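Local coordinates for protein glucosamine-6-phosphate deaminase (PDB 1J5X) that is of unconfirmed function but belongs to the SIS-domain family, an alpha/beta protein with two parallel sheets flanked by helices, at residues F197-S200 with W201-E205; E205-L209 with K210-H214. All blocks are in the same frame, centred on the assembly; numbering follows the deposited sequence.

Interaction 1 of 2, residues F197-S200 with W201-E205; sequences FDIS and WKVIE
F197 O takes the backbone N-H of W201 at 2.8 Å, almost straight at 169°. The next three bonds of the series follow, one residue apart: K202 N to D198 O at 3.1 Å, V203 N to I199 O at 2.8 Å and I204 N to S200 O at 2.9 Å. Four consecutive carbonyls are thus satisfied by the amides four residues on. W201 O continues the series, accepting E205 N as well as a weak bond from NE2 of Q321.

The side-chain polar groups find their partners in several places. OG of S200 is turned back beside its own backbone N (chi1 -68°) and bonds to the carbonyl of F196, so this buried hydroxyl is paid for within the helix. OD1 of D198 makes a salt bridge with K24 of helix 15-25, while also lying in the plane of the F197 ring at its edge. Further along, W201 NE1 gives a weak bond, 3.3 Å and bent to 147°, to E205 OE1 one turn later.

Apolar contacts run alongside these bonds. The side chains of F197 and W201 run side by side, CZ of the first 4.0 Å from CE3 of the second; F197 packs on I20 and T21, W201 on L17 and I317. Around the helix, CG2 of I199 meets CG2 of V203 at 3.7 Å, and both side chains rest on I299.

This is the i to i+4 ladder of an alpha-helix, here the C-terminal part of helix 184-205, packed against helices 15-25 and 313-326 and the loop at I299.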
ATOM      1  N   PHE A 197     -15.203  -3.765   4.181  1.00 23.53           N
ATOM      2  CA  PHE A 197     -14.503  -4.277   5.356  1.00 23.23           C
ATOM      3  C   PHE A 197     -15.241  -5.482   5.947  1.00 24.15           C
ATOM      4  O   PHE A 197     -14.657  -6.557   6.164  1.00 22.02           O
ATOM      5  CB  PHE A 197     -14.362  -3.161   6.383  1.00 25.12           C
ATOM      6  CG  PHE A 197     -13.730  -3.618   7.692  1.00 27.53           C
ATOM      7  CD1 PHE A 197     -14.503  -4.243   8.684  1.00 31.12           C
ATOM      8  CD2 PHE A 197     -12.356  -3.473   7.904  1.00 30.21           C
ATOM      9  CE1 PHE A 197     -13.904  -4.729   9.880  1.00 32.43           C
ATOM     10  CE2 PHE A 197     -11.750  -3.948   9.081  1.00 29.98           C
ATOM     11  CZ  PHE A 197     -12.514  -4.574  10.068  1.00 31.10           C
ATOM     12  N   ASP A 198     -16.556  -5.334   6.155  1.00 25.60           N
ATOM     13  CA  ASP A 198     -17.337  -6.419   6.731  1.00 25.59           C
ATOM     14  C   ASP A 198     -17.358  -7.650   5.838  1.00 24.21           C
ATOM     15  O   ASP A 198     -17.274  -8.757   6.334  1.00 26.64           O
ATOM     16  CB  ASP A 198     -18.785  -5.939   7.071  1.00 25.16           C
ATOM     17  CG  ASP A 198     -18.810  -4.801   8.107  1.00 31.98           C
ATOM     18  OD1 ASP A 198     -17.848  -4.637   8.901  1.00 32.12           O
ATOM     19  OD2 ASP A 198     -19.812  -4.051   8.152  1.00 35.87           O
ATOM     20  N   ILE A 199     -17.471  -7.482   4.518  1.00 24.49           N
ATOM     21  CA  ILE A 199     -17.451  -8.628   3.630  1.00 23.86           C
ATOM     22  C   ILE A 199     -16.065  -9.297   3.743  1.00 23.30           C
ATOM     23  O   ILE A 199     -15.941 -10.545   3.762  1.00 24.34           O
ATOM     24  CB  ILE A 199     -17.697  -8.216   2.110  1.00 21.59           C
ATOM     25  CG1 ILE A 199     -19.170  -7.748   1.932  1.00 25.43           C
ATOM     26  CG2 ILE A 199     -17.344  -9.392   1.181  1.00 23.90           C
ATOM     27  CD1 ILE A 199     -19.512  -7.088   0.557  1.00 23.00           C
ATOM     28  N   SER A 200     -15.034  -8.462   3.750  1.00 23.90           N
ATOM     29  CA  SER A 200     -13.650  -8.967   3.811  1.00 25.32           C
ATOM     30  C   SER A 200     -13.485  -9.809   5.081  1.00 23.42           C
ATOM     31  O   SER A 200     -13.023 -10.960   5.016  1.00 25.57           O
ATOM     32  CB  SER A 200     -12.641  -7.799   3.831  1.00 23.71           C
ATOM     33  OG  SER A 200     -12.644  -7.128   2.579  1.00 23.10           O
ATOM     34  N   TRP A 201     -13.874  -9.233   6.203  1.00 25.51           N
ATOM     35  CA  TRP A 201     -13.733  -9.938   7.481  1.00 25.91           C
ATOM     36  C   TRP A 201     -14.401 -11.282   7.470  1.00 27.65           C
ATOM     37  O   TRP A 201     -13.786 -12.305   7.835  1.00 25.65           O
ATOM     38  CB  TRP A 201     -14.287  -9.103   8.632  1.00 30.57           C
ATOM     39  CG  TRP A 201     -13.945  -9.714   9.972  1.00 31.05           C
ATOM     40  CD1 TRP A 201     -14.574 -10.754  10.591  1.00 35.11           C
ATOM     41  CD2 TRP A 201     -12.799  -9.408  10.765  1.00 33.90           C
ATOM     42  NE1 TRP A 201     -13.881 -11.127  11.719  1.00 33.99           N
ATOM     43  CE2 TRP A 201     -12.786 -10.313  11.852  1.00 35.10           C
ATOM     44  CE3 TRP A 201     -11.771  -8.456  10.662  1.00 33.73           C
ATOM     45  CZ2 TRP A 201     -11.769 -10.294  12.843  1.00 34.74           C
ATOM     46  CZ3 TRP A 201     -10.755  -8.442  11.654  1.00 34.24           C
ATOM     47  CH2 TRP A 201     -10.773  -9.358  12.723  1.00 34.40           C
ATOM     48  N   LYS A 202     -15.648 -11.314   6.990  1.00 31.52           N
ATOM     49  CA  LYS A 202     -16.408 -12.563   6.976  1.00 31.87           C
ATOM     50  C   LYS A 202     -15.929 -13.590   5.970  1.00 30.87           C
ATOM     51  O   LYS A 202     -15.952 -14.790   6.257  1.00 30.59           O
ATOM     52  CB  LYS A 202     -17.926 -12.280   6.810  1.00 35.35           C
ATOM     53  CG  LYS A 202     -18.312 -11.541   5.525  1.00 43.68           C
ATOM     54  CD  LYS A 202     -18.284 -12.427   4.246  1.00 46.08           C
ATOM     55  CE  LYS A 202     -19.368 -13.534   4.244  1.00 49.26           C
ATOM     56  NZ  LYS A 202     -19.165 -14.578   3.171  1.00 48.96           N
ATOM     57  N   VAL A 203     -15.503 -13.147   4.791  1.00 28.93           N
ATOM     58  CA  VAL A 203     -14.983 -14.048   3.784  1.00 26.81           C
ATOM     59  C   VAL A 203     -13.668 -14.686   4.288  1.00 25.85           C
ATOM     60  O   VAL A 203     -13.439 -15.885   4.111  1.00 26.48           O
ATOM     61  CB  VAL A 203     -14.667 -13.278   2.448  1.00 25.81           C
ATOM     62  CG1 VAL A 203     -13.839 -14.130   1.526  1.00 27.76           C
ATOM     63  CG2 VAL A 203     -16.003 -12.816   1.754  1.00 27.16           C
ATOM     64  N   ILE A 204     -12.805 -13.885   4.904  1.00 24.27           N
ATOM     65  CA  ILE A 204     -11.511 -14.401   5.354  1.00 24.47           C
ATOM     66  C   ILE A 204     -11.696 -15.315   6.599  1.00 27.67           C
ATOM     67  O   ILE A 204     -10.953 -16.265   6.804  1.00 25.17           O
ATOM     68  CB  ILE A 204     -10.535 -13.236   5.631  1.00 25.94           C
ATOM     69  CG1 ILE A 204     -10.283 -12.457   4.315  1.00 27.88           C
ATOM     70  CG2 ILE A 204      -9.153 -13.793   6.174  1.00 25.38           C
ATOM     71  CD1 ILE A 204      -9.536 -11.122   4.467  1.00 24.99           C
ATOM     72  N   GLU A 205     -12.716 -15.042   7.398  1.00 27.78           N
ATOM     73  CA  GLU A 205     -12.985 -15.900   8.554  1.00 30.92           C
ATOM     74  C   GLU A 205     -13.259 -17.373   8.131  1.00 30.23           C
ATOM     75  O   GLU A 205     -13.052 -18.292   8.915  1.00 29.41           O
ATOM     76  CB  GLU A 205     -14.185 -15.343   9.285  1.00 34.07           C
ATOM     77  CG  GLU A 205     -14.136 -15.508  10.755  1.00 41.93           C
ATOM     78  CD  GLU A 205     -15.191 -14.639  11.432  1.00 44.24           C
ATOM     79  OE1 GLU A 205     -14.899 -14.166  12.552  1.00 47.36           O
ATOM     80  OE2 GLU A 205     -16.288 -14.428  10.846  1.00 45.64           O
TER

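Interaction 2 of 2, residues E205-L209 with K210-H214; sequences EKIDL and KEHDH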
ATOM      1  N   GLU A 205     -12.716 -15.042   7.398  1.00 27.78           N
ATOM      2  CA  GLU A 205     -12.985 -15.900   8.554  1.00 30.92           C
ATOM      3  C   GLU A 205     -13.259 -17.373   8.131  1.00 30.23           C
ATOM      4  O   GLU A 205     -13.052 -18.292   8.915  1.00 29.41           O
ATOM      5  CB  GLU A 205     -14.185 -15.343   9.285  1.00 34.07           C
ATOM      6  CG  GLU A 205     -14.136 -15.508  10.755  1.00 41.93           C
ATOM      7  CD  GLU A 205     -15.191 -14.639  11.432  1.00 44.24           C
ATOM      8  OE1 GLU A 205     -14.899 -14.166  12.552  1.00 47.36           O
ATOM      9  OE2 GLU A 205     -16.288 -14.428  10.846  1.00 45.64           O
ATOM     10  N   LYS A 206     -13.730 -17.587   6.908  1.00 28.17           N
ATOM     11  CA  LYS A 206     -14.059 -18.923   6.398  1.00 30.90           C
ATOM     12  C   LYS A 206     -12.871 -19.713   5.905  1.00 31.62           C
ATOM     13  O   LYS A 206     -12.984 -20.888   5.606  1.00 31.72           O
ATOM     14  CB  LYS A 206     -15.078 -18.827   5.261  1.00 31.68           C
ATOM     15  CG  LYS A 206     -16.474 -18.316   5.669  1.00 35.45           C
ATOM     16  CD  LYS A 206     -17.404 -18.257   4.468  1.00 40.62           C
ATOM     17  CE  LYS A 206     -18.840 -17.803   4.852  1.00 44.43           C
ATOM     18  NZ  LYS A 206     -19.308 -18.280   6.218  1.00 49.28           N
ATOM     19  N   ILE A 207     -11.718 -19.052   5.781  1.00 32.11           N
ATOM     20  CA  ILE A 207     -10.522 -19.749   5.331  1.00 30.38           C
ATOM     21  C   ILE A 207      -9.950 -20.537   6.506  1.00 28.85           C
ATOM     22  O   ILE A 207      -9.901 -20.047   7.628  1.00 30.00           O
ATOM     23  CB  ILE A 207      -9.391 -18.760   4.818  1.00 28.44           C
ATOM     24  CG1 ILE A 207      -9.953 -17.870   3.705  1.00 30.00           C
ATOM     25  CG2 ILE A 207      -8.172 -19.587   4.306  1.00 28.26           C
ATOM     26  CD1 ILE A 207      -9.063 -16.677   3.302  1.00 28.36           C
ATOM     27  N   ASP A 208      -9.544 -21.771   6.227  1.00 33.54           N
ATOM     28  CA  ASP A 208      -8.941 -22.630   7.241  1.00 34.37           C
ATOM     29  C   ASP A 208      -7.481 -22.169   7.366  1.00 34.08           C
ATOM     30  O   ASP A 208      -6.587 -22.781   6.779  1.00 32.28           O
ATOM     31  CB  ASP A 208      -8.970 -24.085   6.780  1.00 35.58           C
ATOM     32  CG  ASP A 208      -8.521 -25.038   7.871  1.00 40.37           C
ATOM     33  OD1 ASP A 208      -8.160 -24.536   8.970  1.00 40.03           O
ATOM     34  OD2 ASP A 208      -8.536 -26.268   7.631  1.00 39.99           O
ATOM     35  N   LEU A 209      -7.276 -21.099   8.122  1.00 33.42           N
ATOM     36  CA  LEU A 209      -5.968 -20.489   8.288  1.00 35.88           C
ATOM     37  C   LEU A 209      -4.838 -21.368   8.784  1.00 36.80           C
ATOM     38  O   LEU A 209      -3.725 -21.304   8.255  1.00 36.12           O
ATOM     39  CB  LEU A 209      -6.098 -19.255   9.190  1.00 32.95           C
ATOM     40  CG  LEU A 209      -6.913 -18.137   8.494  1.00 36.31           C
ATOM     41  CD1 LEU A 209      -6.940 -16.905   9.365  1.00 32.37           C
ATOM     42  CD2 LEU A 209      -6.271 -17.769   7.131  1.00 33.24           C
ATOM     43  N   LYS A 210      -5.120 -22.179   9.807  1.00 39.04           N
ATOM     44  CA  LYS A 210      -4.100 -23.055  10.373  1.00 38.53           C
ATOM     45  C   LYS A 210      -3.536 -23.971   9.303  1.00 36.39           C
ATOM     46  O   LYS A 210      -2.446 -24.495   9.463  1.00 38.60           O
ATOM     47  CB  LYS A 210      -4.696 -23.892  11.528  1.00 41.05           C
ATOM     48  CG  LYS A 210      -4.904 -23.108  12.819  1.00 46.06           C
ATOM     49  CD  LYS A 210      -6.202 -22.283  12.756  1.00 49.91           C
ATOM     50  CE  LYS A 210      -6.542 -21.539  14.075  1.00 51.20           C
ATOM     51  NZ  LYS A 210      -7.725 -20.601  13.911  1.00 50.06           N
ATOM     52  N   GLU A 211      -4.268 -24.180   8.212  1.00 33.84           N
ATOM     53  CA  GLU A 211      -3.785 -25.030   7.144  1.00 33.33           C
ATOM     54  C   GLU A 211      -3.086 -24.283   5.991  1.00 31.06           C
ATOM     55  O   GLU A 211      -2.766 -24.885   4.955  1.00 32.48           O
ATOM     56  CB  GLU A 211      -4.930 -25.848   6.569  1.00 39.19           C
ATOM     57  CG  GLU A 211      -5.541 -26.801   7.573  1.00 44.73           C
ATOM     58  CD  GLU A 211      -4.902 -28.149   7.505  1.00 50.02           C
ATOM     59  OE1 GLU A 211      -3.670 -28.252   7.718  1.00 51.24           O
ATOM     60  OE2 GLU A 211      -5.644 -29.114   7.220  1.00 54.71           O
ATOM     61  N   HIS A 212      -2.850 -22.991   6.151  1.00 29.53           N
ATOM     62  CA  HIS A 212      -2.168 -22.241   5.058  1.00 27.02           C
ATOM     63  C   HIS A 212      -1.000 -21.486   5.652  1.00 25.41           C
ATOM     64  O   HIS A 212      -1.190 -20.682   6.553  1.00 27.59           O
ATOM     65  CB  HIS A 212      -3.139 -21.235   4.425  1.00 27.77           C
ATOM     66  CG  HIS A 212      -4.214 -21.877   3.608  1.00 27.33           C
ATOM     67  ND1 HIS A 212      -5.409 -22.303   4.149  1.00 30.03           N
ATOM     68  CD2 HIS A 212      -4.268 -22.179   2.293  1.00 29.60           C
ATOM     69  CE1 HIS A 212      -6.155 -22.829   3.196  1.00 29.65           C
ATOM     70  NE2 HIS A 212      -5.492 -22.764   2.060  1.00 31.21           N
ATOM     71  N   ASP A 213       0.197 -21.758   5.150  1.00 26.49           N
ATOM     72  CA  ASP A 213       1.373 -21.085   5.666  1.00 27.85           C
ATOM     73  C   ASP A 213       2.243 -20.456   4.577  1.00 27.07           C
ATOM     74  O   ASP A 213       3.415 -20.179   4.815  1.00 28.83           O
ATOM     75  CB  ASP A 213       2.242 -22.047   6.473  1.00 35.03           C
ATOM     76  CG  ASP A 213       1.668 -22.331   7.819  1.00 40.95           C
ATOM     77  OD1 ASP A 213       1.605 -21.424   8.680  1.00 41.76           O
ATOM     78  OD2 ASP A 213       1.252 -23.491   8.018  1.00 50.88           O
ATOM     79  N   HIS A 214       1.667 -20.260   3.400  1.00 26.57           N
ATOM     80  CA  HIS A 214       2.389 -19.648   2.261  1.00 25.72           C
ATOM     81  C   HIS A 214       1.364 -18.722   1.605  1.00 25.38           C
ATOM     82  O   HIS A 214       0.404 -19.225   0.977  1.00 23.97           O
ATOM     83  CB  HIS A 214       2.756 -20.700   1.255  1.00 24.44           C
ATOM     84  CG  HIS A 214       3.439 -20.150   0.047  1.00 22.07           C
ATOM     85  ND1 HIS A 214       3.473 -20.819  -1.147  1.00 23.71           N
ATOM     86  CD2 HIS A 214       4.102 -18.987  -0.151  1.00 21.88           C
ATOM     87  CE1 HIS A 214       4.129 -20.095  -2.043  1.00 24.63           C
ATOM     88  NE2 HIS A 214       4.520 -18.981  -1.461  1.00 22.00           N
TER
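D208 O is gripped by two donors: the ring ND1 of H212 at 2.9 Å and the backbone N of E211 at 3.1 Å. They arrive from opposite faces of the carbonyl plane, each well out of it, and the angle at the hydrogen is 155° for the ring and 146° for the amide. The oxygen lies at the edge of the imidazole, near its plane. Since ND1 donates here and NE2 bonds to the hydroxyl of T289, the buried ring is held at both nitrogens and its rotation is fixed. CG2 of I207 sits 3.9 Å from ND1 of H212, the two side chains crossing at about a right angle.

One residue on, H212 N donates to L209 O at 2.8 Å, and K322 also bonds to that carbonyl. On the outer side, the D208 carboxylate is swung away from its backbone N (chi1 -173°), which lays OD2 beside the E211 chain. The OE2 of E211 is 4.1 Å from OD2 of D208, a like-charged pair that probably repels mildly at the exposed surface.

D208 centres an inverse gamma turn, and the i to i+3 bonds that follow are those of a short 3-10 turn, joining helix 184-205 to strand 214-218.

Interactions 1 and 2 follow each other along the chain and share E205, their centres about 14 Å apart. Interaction 1 is regular helix: successive amides reach back four residues, and its side chains pack against neighbouring helices and a loop. In interaction 2 the spacing tightens to three residues, and a histidine side chain joins the backbone donors. Each is partly buried, but the loop has more exposed residues, with D208, K210 and E211 exposed and L209 and H212 buried. Helix 313-326 backs both, through I317 and Q321 for the helix and through L318, Q321 and K322 for the loop, so helix 313-326 meets residues of both interactions.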